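Local coordinates for protein laminarinase (PDB 6JIA) that probably hydrolyses the beta-1,3-glucosidic linkages of laminarin, as a family 16 glycoside hydrolase of the concanavalin-type beta-sandwich fold, at residues G94-F99 and G207-F212; F99-D104 and I117-H122. All blocks are in the same frame, centred on the assembly; numbering follows the deposited sequence.

Contact 1 (G94-F99 and G207-F212). With GLC (alpha-D-glucopyranose), chain B.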
loop_
_atom_site.group_PDB
_atom_site.type_symbol
_atom_site.label_atom_id
_atom_site.label_comp_id
_atom_site.label_asym_id
_atom_site.label_seq_id
_atom_site.Cartn_x
_atom_site.Cartn_y
_atom_site.Cartn_z
ATOM N N GLY A 94 -9.858 3.919 13.284
ATOM C CA GLY A 94 -9.517 2.505 13.101
ATOM C C GLY A 94 -9.028 2.185 11.691
ATOM O O GLY A 94 -8.522 1.087 11.515
ATOM N N SER A 95 -9.255 3.053 10.705
ATOM C CA SER A 95 -9.065 2.719 9.278
ATOM C C SER A 95 -7.576 2.784 8.994
ATOM O O SER A 95 -6.928 3.677 9.552
ATOM C CB SER A 95 -9.835 3.630 8.364
ATOM O OG SER A 95 -9.468 4.991 8.532
ATOM N N TRP A 96 -7.092 1.964 8.069
ATOM C CA TRP A 96 -5.647 1.990 7.702
ATOM C C TRP A 96 -5.465 1.459 6.284
ATOM O O TRP A 96 -5.082 0.316 6.065
ATOM C CB TRP A 96 -4.858 1.245 8.771
ATOM C CG TRP A 96 -3.378 1.232 8.538
ATOM C CD1 TRP A 96 -2.638 2.035 7.718
ATOM C CD2 TRP A 96 -2.458 0.360 9.186
ATOM N NE1 TRP A 96 -1.317 1.707 7.798
ATOM C CE2 TRP A 96 -1.175 0.678 8.688
ATOM C CE3 TRP A 96 -2.596 -0.637 10.151
ATOM C CZ2 TRP A 96 -0.036 0.019 9.142
ATOM C CZ3 TRP A 96 -1.468 -1.289 10.581
ATOM C CH2 TRP A 96 -0.207 -0.975 10.066
ATOM N N PRO A 97 -5.871 2.254 5.273
ATOM C CA PRO A 97 -5.653 1.892 3.867
ATOM C C PRO A 97 -4.184 2.079 3.475
ATOM O O PRO A 97 -3.507 2.963 4.076
ATOM C CB PRO A 97 -6.520 2.870 3.064
ATOM C CG PRO A 97 -7.040 3.912 4.054
ATOM C CD PRO A 97 -6.571 3.531 5.433
ATOM N N ALA A 98 -3.708 1.272 2.516
ATOM C CA ALA A 98 -2.318 1.366 2.057
ATOM C C ALA A 98 -2.214 0.982 0.590
ATOM O O ALA A 98 -2.945 0.097 0.100
ATOM C CB ALA A 98 -1.432 0.524 2.942
ATOM N N PHE A 99 -1.293 1.672 -0.064
ATOM C CA PHE A 99 -0.815 1.406 -1.429
ATOM C C PHE A 99 0.707 1.356 -1.323
ATOM O O PHE A 99 1.319 2.375 -0.982
ATOM C CB PHE A 99 -1.340 2.487 -2.376
ATOM C CG PHE A 99 -0.716 2.483 -3.751
ATOM C CD1 PHE A 99 -0.556 1.309 -4.455
ATOM C CD2 PHE A 99 -0.348 3.662 -4.369
ATOM C CE1 PHE A 99 -0.063 1.304 -5.764
ATOM C CE2 PHE A 99 0.179 3.656 -5.666
ATOM C CZ PHE A 99 0.332 2.482 -6.353
ATOM N N GLY A 207 -4.768 -1.837 14.557
ATOM C CA GLY A 207 -3.334 -2.158 14.517
ATOM C C GLY A 207 -2.503 -1.169 15.293
ATOM O O GLY A 207 -3.051 -0.196 15.761
ATOM N N ASN A 208 -1.199 -1.438 15.417
ATOM C CA ASN A 208 -0.321 -0.713 16.368
ATOM C C ASN A 208 -0.366 0.793 16.038
ATOM O O ASN A 208 -0.554 1.610 16.951
ATOM C CB ASN A 208 1.074 -1.308 16.344
ATOM C CG ASN A 208 1.109 -2.714 16.912
ATOM O OD1 ASN A 208 0.310 -3.082 17.787
ATOM N ND2 ASN A 208 1.975 -3.525 16.336
ATOM N N TRP A 209 -0.332 1.148 14.762
ATOM C CA TRP A 209 -0.287 2.561 14.332
ATOM C C TRP A 209 -1.641 3.252 14.445
ATOM O O TRP A 209 -1.740 4.241 15.181
ATOM C CB TRP A 209 0.396 2.679 12.979
ATOM C CG TRP A 209 0.489 4.078 12.487
ATOM C CD1 TRP A 209 0.433 5.232 13.202
ATOM C CD2 TRP A 209 0.617 4.456 11.111
ATOM N NE1 TRP A 209 0.519 6.300 12.370
ATOM C CE2 TRP A 209 0.631 5.862 11.078
ATOM C CE3 TRP A 209 0.727 3.740 9.923
ATOM C CZ2 TRP A 209 0.740 6.571 9.883
ATOM C CZ3 TRP A 209 0.821 4.432 8.741
ATOM C CH2 TRP A 209 0.835 5.831 8.727
ATOM N N PRO A 210 -2.730 2.815 13.782
ATOM C CA PRO A 210 -3.994 3.543 13.911
ATOM C C PRO A 210 -4.625 3.407 15.302
ATOM O O PRO A 210 -5.452 4.256 15.703
ATOM C CB PRO A 210 -4.889 2.879 12.854
ATOM C CG PRO A 210 -4.318 1.481 12.666
ATOM C CD PRO A 210 -2.830 1.648 12.877
ATOM N N GLY A 211 -4.266 2.334 16.008
ATOM C CA GLY A 211 -4.880 2.033 17.309
ATOM C C GLY A 211 -6.083 1.121 17.208
ATOM O O GLY A 211 -6.374 0.568 16.120
ATOM N N PHE A 212 -6.781 0.949 18.328
ATOM C CA PHE A 212 -7.853 -0.060 18.501
ATOM C C PHE A 212 -9.151 0.613 18.944
ATOM O O PHE A 212 -10.072 -0.087 19.359
ATOM C CB PHE A 212 -7.394 -1.170 19.465
ATOM C CG PHE A 212 -6.055 -1.759 19.063
ATOM C CD1 PHE A 212 -5.987 -2.798 18.147
ATOM C CD2 PHE A 212 -4.869 -1.284 19.616
ATOM C CE1 PHE A 212 -4.756 -3.311 17.755
ATOM C CE2 PHE A 212 -3.640 -1.801 19.224
ATOM C CZ PHE A 212 -3.590 -2.819 18.294
HETATM C C1 GLC B . 4.336 -0.830 6.000
HETATM C C2 GLC B . 4.344 -1.741 7.217
HETATM C C3 GLC B . 3.562 -2.994 6.999
HETATM C C4 GLC B . 2.158 -2.653 6.605
HETATM C C5 GLC B . 2.217 -1.828 5.266
HETATM C C6 GLC B . 0.829 -1.338 4.798
HETATM O O1 GLC B . 5.150 -1.339 4.941
HETATM O O2 GLC B . 5.667 -1.903 7.615
HETATM O O3 GLC B . 3.566 -3.754 8.219
HETATM O O4 GLC B . 1.355 -3.815 6.513
HETATM O O5 GLC B . 2.966 -0.619 5.612
HETATM O O6 GLC B . 0.155 -0.566 5.804
#
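Trp-96 packs on Pro-210 in the buried, tight part of the contact. CD of Pro-210 sits above one face of the indole of Trp-96, toward the rim, with Trp-96 CE3 3.6 Å from it. CG of the same proline reaches Trp-96 CB. Gly-207 adds a backbone contact, its CA 4.4 Å from Trp-96 CZ3. The bond from Gly-211 N to Gly-207 O (2.8 Å) closes the loop that presents Trp-209 and Pro-210.

Trp-209 approaches from the same side of the indole plane as Pro-210. Its six-membered ring makes an offset edge-to-face pair with the five-membered ring of Trp-96, with planes at 80° and centroids 5.1 Å apart. Its CE3 and CZ3 each come to 3.6 Å of Trp-96 NE1. Both tryptophans carry CG anti to the backbone N (chi1 -178° in Trp-96 and -180° in Trp-209), which swings the two indoles toward each other.

Across the indole plane from Pro-210 and Trp-209, the sugar O6 approaches obliquely and comes to 3.4 Å of Trp-96 NE1. The N-H itself is hydrogen-bonded to Glu-121. Ala-98 CB also comes to 3.4 Å of the sugar O6.

The loop is looser at its outer end. Trp-209 as a whole remains solvent-accessible despite its packing. Asn-208 and Phe-212 are exposed and add almost nothing. Asn-208 OD1 is tied instead to Asn-34. Trp-96 borders the bound glucose and Trp-209 backs it, on the concave, substrate-binding side of the beta-jelly-roll of family 16 hydrolases.

Contact 2 (F99-D104 and I117-H122); sequences FWMLGD and IDIMEH. With GLC (alpha-D-glucopyranose), chain B.
The carbonyl O of Phe-99 takes two N-H groups. One is Met-120 N at 2.9 Å, in the carbonyl plane. The other is Ile-119 N, a weak and more bent bond with an N-H...O angle of 128°. This is a classic beta bulge: Ile-119 and Met-120 both face Phe-99, and the antiparallel register shifts by one. Ile-117 to Glu-121 correspond to the later part of the E-x-D-x-x-E motif, which carries a beta bulge in family 16 beta-jelly-rolls. The chain turns a corner at Ile-119.

Phe-99 N returns a nearly straight bond to Met-120 O, 2.8 Å long. Beyond the bulge, Met-101 and Ile-117 form a hydrogen-bonded pair, with the bond from Met-101 N to Ile-117 O weak. Trp-100 and Asp-118 between them are the non-hydrogen-bonded pair.

The side chains fall on two faces. On one, Phe-99, Met-101, Ile-117 and Met-120 turn into the apolar core, where Ile-119 joins them. CD1 of Ile-119 lies over the Phe-99 ring in a CH-pi contact, 4.0 Å from the centroid. Strands 81-88 and 158-164 close this core.

The other face carries Trp-100 and Asp-118 to the sugar. They lie side by side, and the indole ring and carboxylate planes are 6° apart. Trp-100 CG stands between the backbone N and the carbonyl carbon (chi1 57°), which places the indole beside the Asp-118 carboxylate and against the sugar. NE1 is hydrogen-bonded to Asn-202 OD1. Glucose lies over one face of this indole, with C5 3.3 Å above the plane. Glu-121 OE2 accepts a hydrogen bond from the sugar O6 hydroxyl at 2.8 Å. Asp-118 OD1 accepts one from the O1 hydroxyl, also at 2.8 Å.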
loop_
_atom_site.group_PDB
_atom_site.type_symbol
_atom_site.label_atom_id
_atom_site.label_comp_id
_atom_site.label_asym_id
_atom_site.label_seq_id
_atom_site.Cartn_x
_atom_site.Cartn_y
_atom_site.Cartn_z
ATOM N N PHE A 99 -1.293 1.672 -0.064
ATOM C CA PHE A 99 -0.815 1.406 -1.429
ATOM C C PHE A 99 0.707 1.356 -1.323
ATOM O O PHE A 99 1.319 2.375 -0.982
ATOM C CB PHE A 99 -1.340 2.487 -2.376
ATOM C CG PHE A 99 -0.716 2.483 -3.751
ATOM C CD1 PHE A 99 -0.556 1.309 -4.455
ATOM C CD2 PHE A 99 -0.348 3.662 -4.369
ATOM C CE1 PHE A 99 -0.063 1.304 -5.764
ATOM C CE2 PHE A 99 0.179 3.656 -5.666
ATOM C CZ PHE A 99 0.332 2.482 -6.353
ATOM N N TRP A 100 1.285 0.177 -1.515
ATOM C CA TRP A 100 2.689 -0.090 -1.139
ATOM C C TRP A 100 3.307 -1.201 -1.976
ATOM O O TRP A 100 2.656 -1.781 -2.882
ATOM C CB TRP A 100 2.781 -0.378 0.353
ATOM C CG TRP A 100 1.956 -1.503 0.896
ATOM C CD1 TRP A 100 0.588 -1.642 0.896
ATOM C CD2 TRP A 100 2.460 -2.586 1.686
ATOM N NE1 TRP A 100 0.221 -2.757 1.590
ATOM C CE2 TRP A 100 1.343 -3.335 2.123
ATOM C CE3 TRP A 100 3.728 -2.936 2.142
ATOM C CZ2 TRP A 100 1.484 -4.453 2.955
ATOM C CZ3 TRP A 100 3.866 -4.060 2.934
ATOM C CH2 TRP A 100 2.758 -4.799 3.336
ATOM N N MET A 101 4.560 -1.435 -1.690
ATOM C CA MET A 101 5.402 -2.383 -2.440
ATOM C C MET A 101 6.285 -3.143 -1.451
ATOM O O MET A 101 6.648 -2.559 -0.452
ATOM C CB MET A 101 6.250 -1.593 -3.437
ATOM C CG MET A 101 5.441 -0.748 -4.417
ATOM S SD MET A 101 6.581 -0.103 -5.735
ATOM C CE MET A 101 6.618 -1.544 -6.785
ATOM N N LEU A 102 6.620 -4.380 -1.783
ATOM C CA LEU A 102 7.541 -5.290 -1.056
ATOM C C LEU A 102 8.547 -5.863 -2.056
ATOM O O LEU A 102 8.156 -6.202 -3.191
ATOM C CB LEU A 102 6.746 -6.416 -0.405
ATOM C CG LEU A 102 6.010 -6.084 0.891
ATOM C CD1 LEU A 102 5.102 -7.277 1.287
ATOM C CD2 LEU A 102 6.994 -5.754 2.007
ATOM N N GLY A 103 9.764 -6.102 -1.598
ATOM C CA GLY A 103 10.768 -6.844 -2.368
ATOM C C GLY A 103 10.264 -8.252 -2.678
ATOM O O GLY A 103 9.795 -8.933 -1.763
ATOM N N ASP A 104 10.385 -8.662 -3.937
ATOM C CA ASP A 104 10.183 -10.047 -4.435
ATOM C C ASP A 104 10.880 -11.065 -3.524
ATOM O O ASP A 104 10.350 -12.187 -3.394
ATOM C CB ASP A 104 10.803 -10.233 -5.817
ATOM C CG ASP A 104 9.872 -9.801 -6.910
ATOM O OD1 ASP A 104 8.764 -9.343 -6.562
ATOM O OD2 ASP A 104 10.258 -9.940 -8.088
ATOM N N ILE A 117 8.277 -0.081 0.225
ATOM C CA ILE A 117 8.007 1.315 -0.188
ATOM C C ILE A 117 6.514 1.534 -0.022
ATOM O O ILE A 117 5.767 0.968 -0.839
ATOM C CB ILE A 117 8.407 1.590 -1.644
ATOM C CG1 ILE A 117 9.800 1.039 -1.984
ATOM C CG2 ILE A 117 8.304 3.094 -1.898
ATOM C CD1 ILE A 117 10.093 1.109 -3.487
ATOM N N ASP A 118 6.108 2.270 1.011
ATOM C CA ASP A 118 4.703 2.694 1.152
ATOM C C ASP A 118 4.482 3.947 0.305
ATOM O O ASP A 118 5.040 5.000 0.620
ATOM C CB ASP A 118 4.316 2.956 2.605
ATOM C CG ASP A 118 4.240 1.662 3.407
ATOM O OD1 ASP A 118 5.281 1.269 3.893
ATOM O OD2 ASP A 118 3.092 1.066 3.527
ATOM N N ILE A 119 3.714 3.822 -0.760
ATOM C CA ILE A 119 3.424 4.962 -1.659
ATOM C C ILE A 119 2.350 5.855 -1.047
ATOM O O ILE A 119 2.441 7.108 -1.163
ATOM C CB ILE A 119 3.047 4.449 -3.051
ATOM C CG1 ILE A 119 4.163 3.582 -3.654
ATOM C CG2 ILE A 119 2.699 5.662 -3.909
ATOM C CD1 ILE A 119 3.744 2.767 -4.851
ATOM N N MET A 120 1.393 5.248 -0.371
ATOM C CA MET A 120 0.335 5.979 0.358
ATOM C C MET A 120 -0.037 5.116 1.543
ATOM O O MET A 120 -0.347 3.919 1.324
ATOM C CB MET A 120 -0.940 6.215 -0.468
ATOM C CG MET A 120 -1.976 7.049 0.185
ATOM S SD MET A 120 -2.993 6.190 1.424
ATOM C CE MET A 120 -3.700 4.856 0.480
ATOM N N GLU A 121 -0.027 5.734 2.715
ATOM C CA GLU A 121 -0.770 5.228 3.882
ATOM C C GLU A 121 -1.563 6.357 4.514
ATOM O O GLU A 121 -1.126 7.493 4.527
ATOM C CB GLU A 121 0.151 4.624 4.934
ATOM C CG GLU A 121 0.822 3.361 4.472
ATOM C CD GLU A 121 1.731 2.802 5.539
ATOM O OE1 GLU A 121 2.889 3.364 5.681
ATOM O OE2 GLU A 121 1.224 1.964 6.320
ATOM N N HIS A 122 -2.672 5.991 5.118
ATOM C CA HIS A 122 -3.499 6.931 5.894
ATOM C C HIS A 122 -4.046 6.159 7.079
ATOM O O HIS A 122 -4.315 4.946 6.899
ATOM C CB HIS A 122 -4.615 7.489 5.008
ATOM C CG HIS A 122 -5.544 8.403 5.726
ATOM N ND1 HIS A 122 -6.729 7.965 6.271
ATOM C CD2 HIS A 122 -5.453 9.709 6.024
ATOM C CE1 HIS A 122 -7.341 8.980 6.876
ATOM N NE2 HIS A 122 -6.582 10.064 6.742
HETATM C C1 GLC B . 4.336 -0.830 6.000
HETATM C C2 GLC B . 4.344 -1.741 7.217
HETATM C C3 GLC B . 3.562 -2.994 6.999
HETATM C C4 GLC B . 2.158 -2.653 6.605
HETATM C C5 GLC B . 2.217 -1.828 5.266
HETATM C C6 GLC B . 0.829 -1.338 4.798
HETATM O O1 GLC B . 5.150 -1.339 4.941
HETATM O O2 GLC B . 5.667 -1.903 7.615
HETATM O O3 GLC B . 3.566 -3.754 8.219
HETATM O O4 GLC B . 1.355 -3.815 6.513
HETATM O O5 GLC B . 2.966 -0.619 5.612
HETATM O O6 GLC B . 0.155 -0.566 5.804
#

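Contact 1 and contact 2 meet at Phe-99 and share strand 95-103. Their centres are 14 Å apart, and segment 117-122 lies in the chain between the two halves of contact 1. Both contacts touch the bound glucose. Trp-96 NE1 lies 3.0 Å from Glu-121 OE2, so a tryptophan of contact 1 probably fixes a sugar-binding carboxylate of contact 2. Trp-209 CZ3 also comes to 3.5 Å of that oxygen. Further back, Pro-97 packs on the carbonyl of His-122. Contact 1 walls one side of the glucose site, and contact 2 supplies its carboxylates and the Trp-100 face. The side chain of Trp-100 is also about 4 Å from a bound beta-glucose.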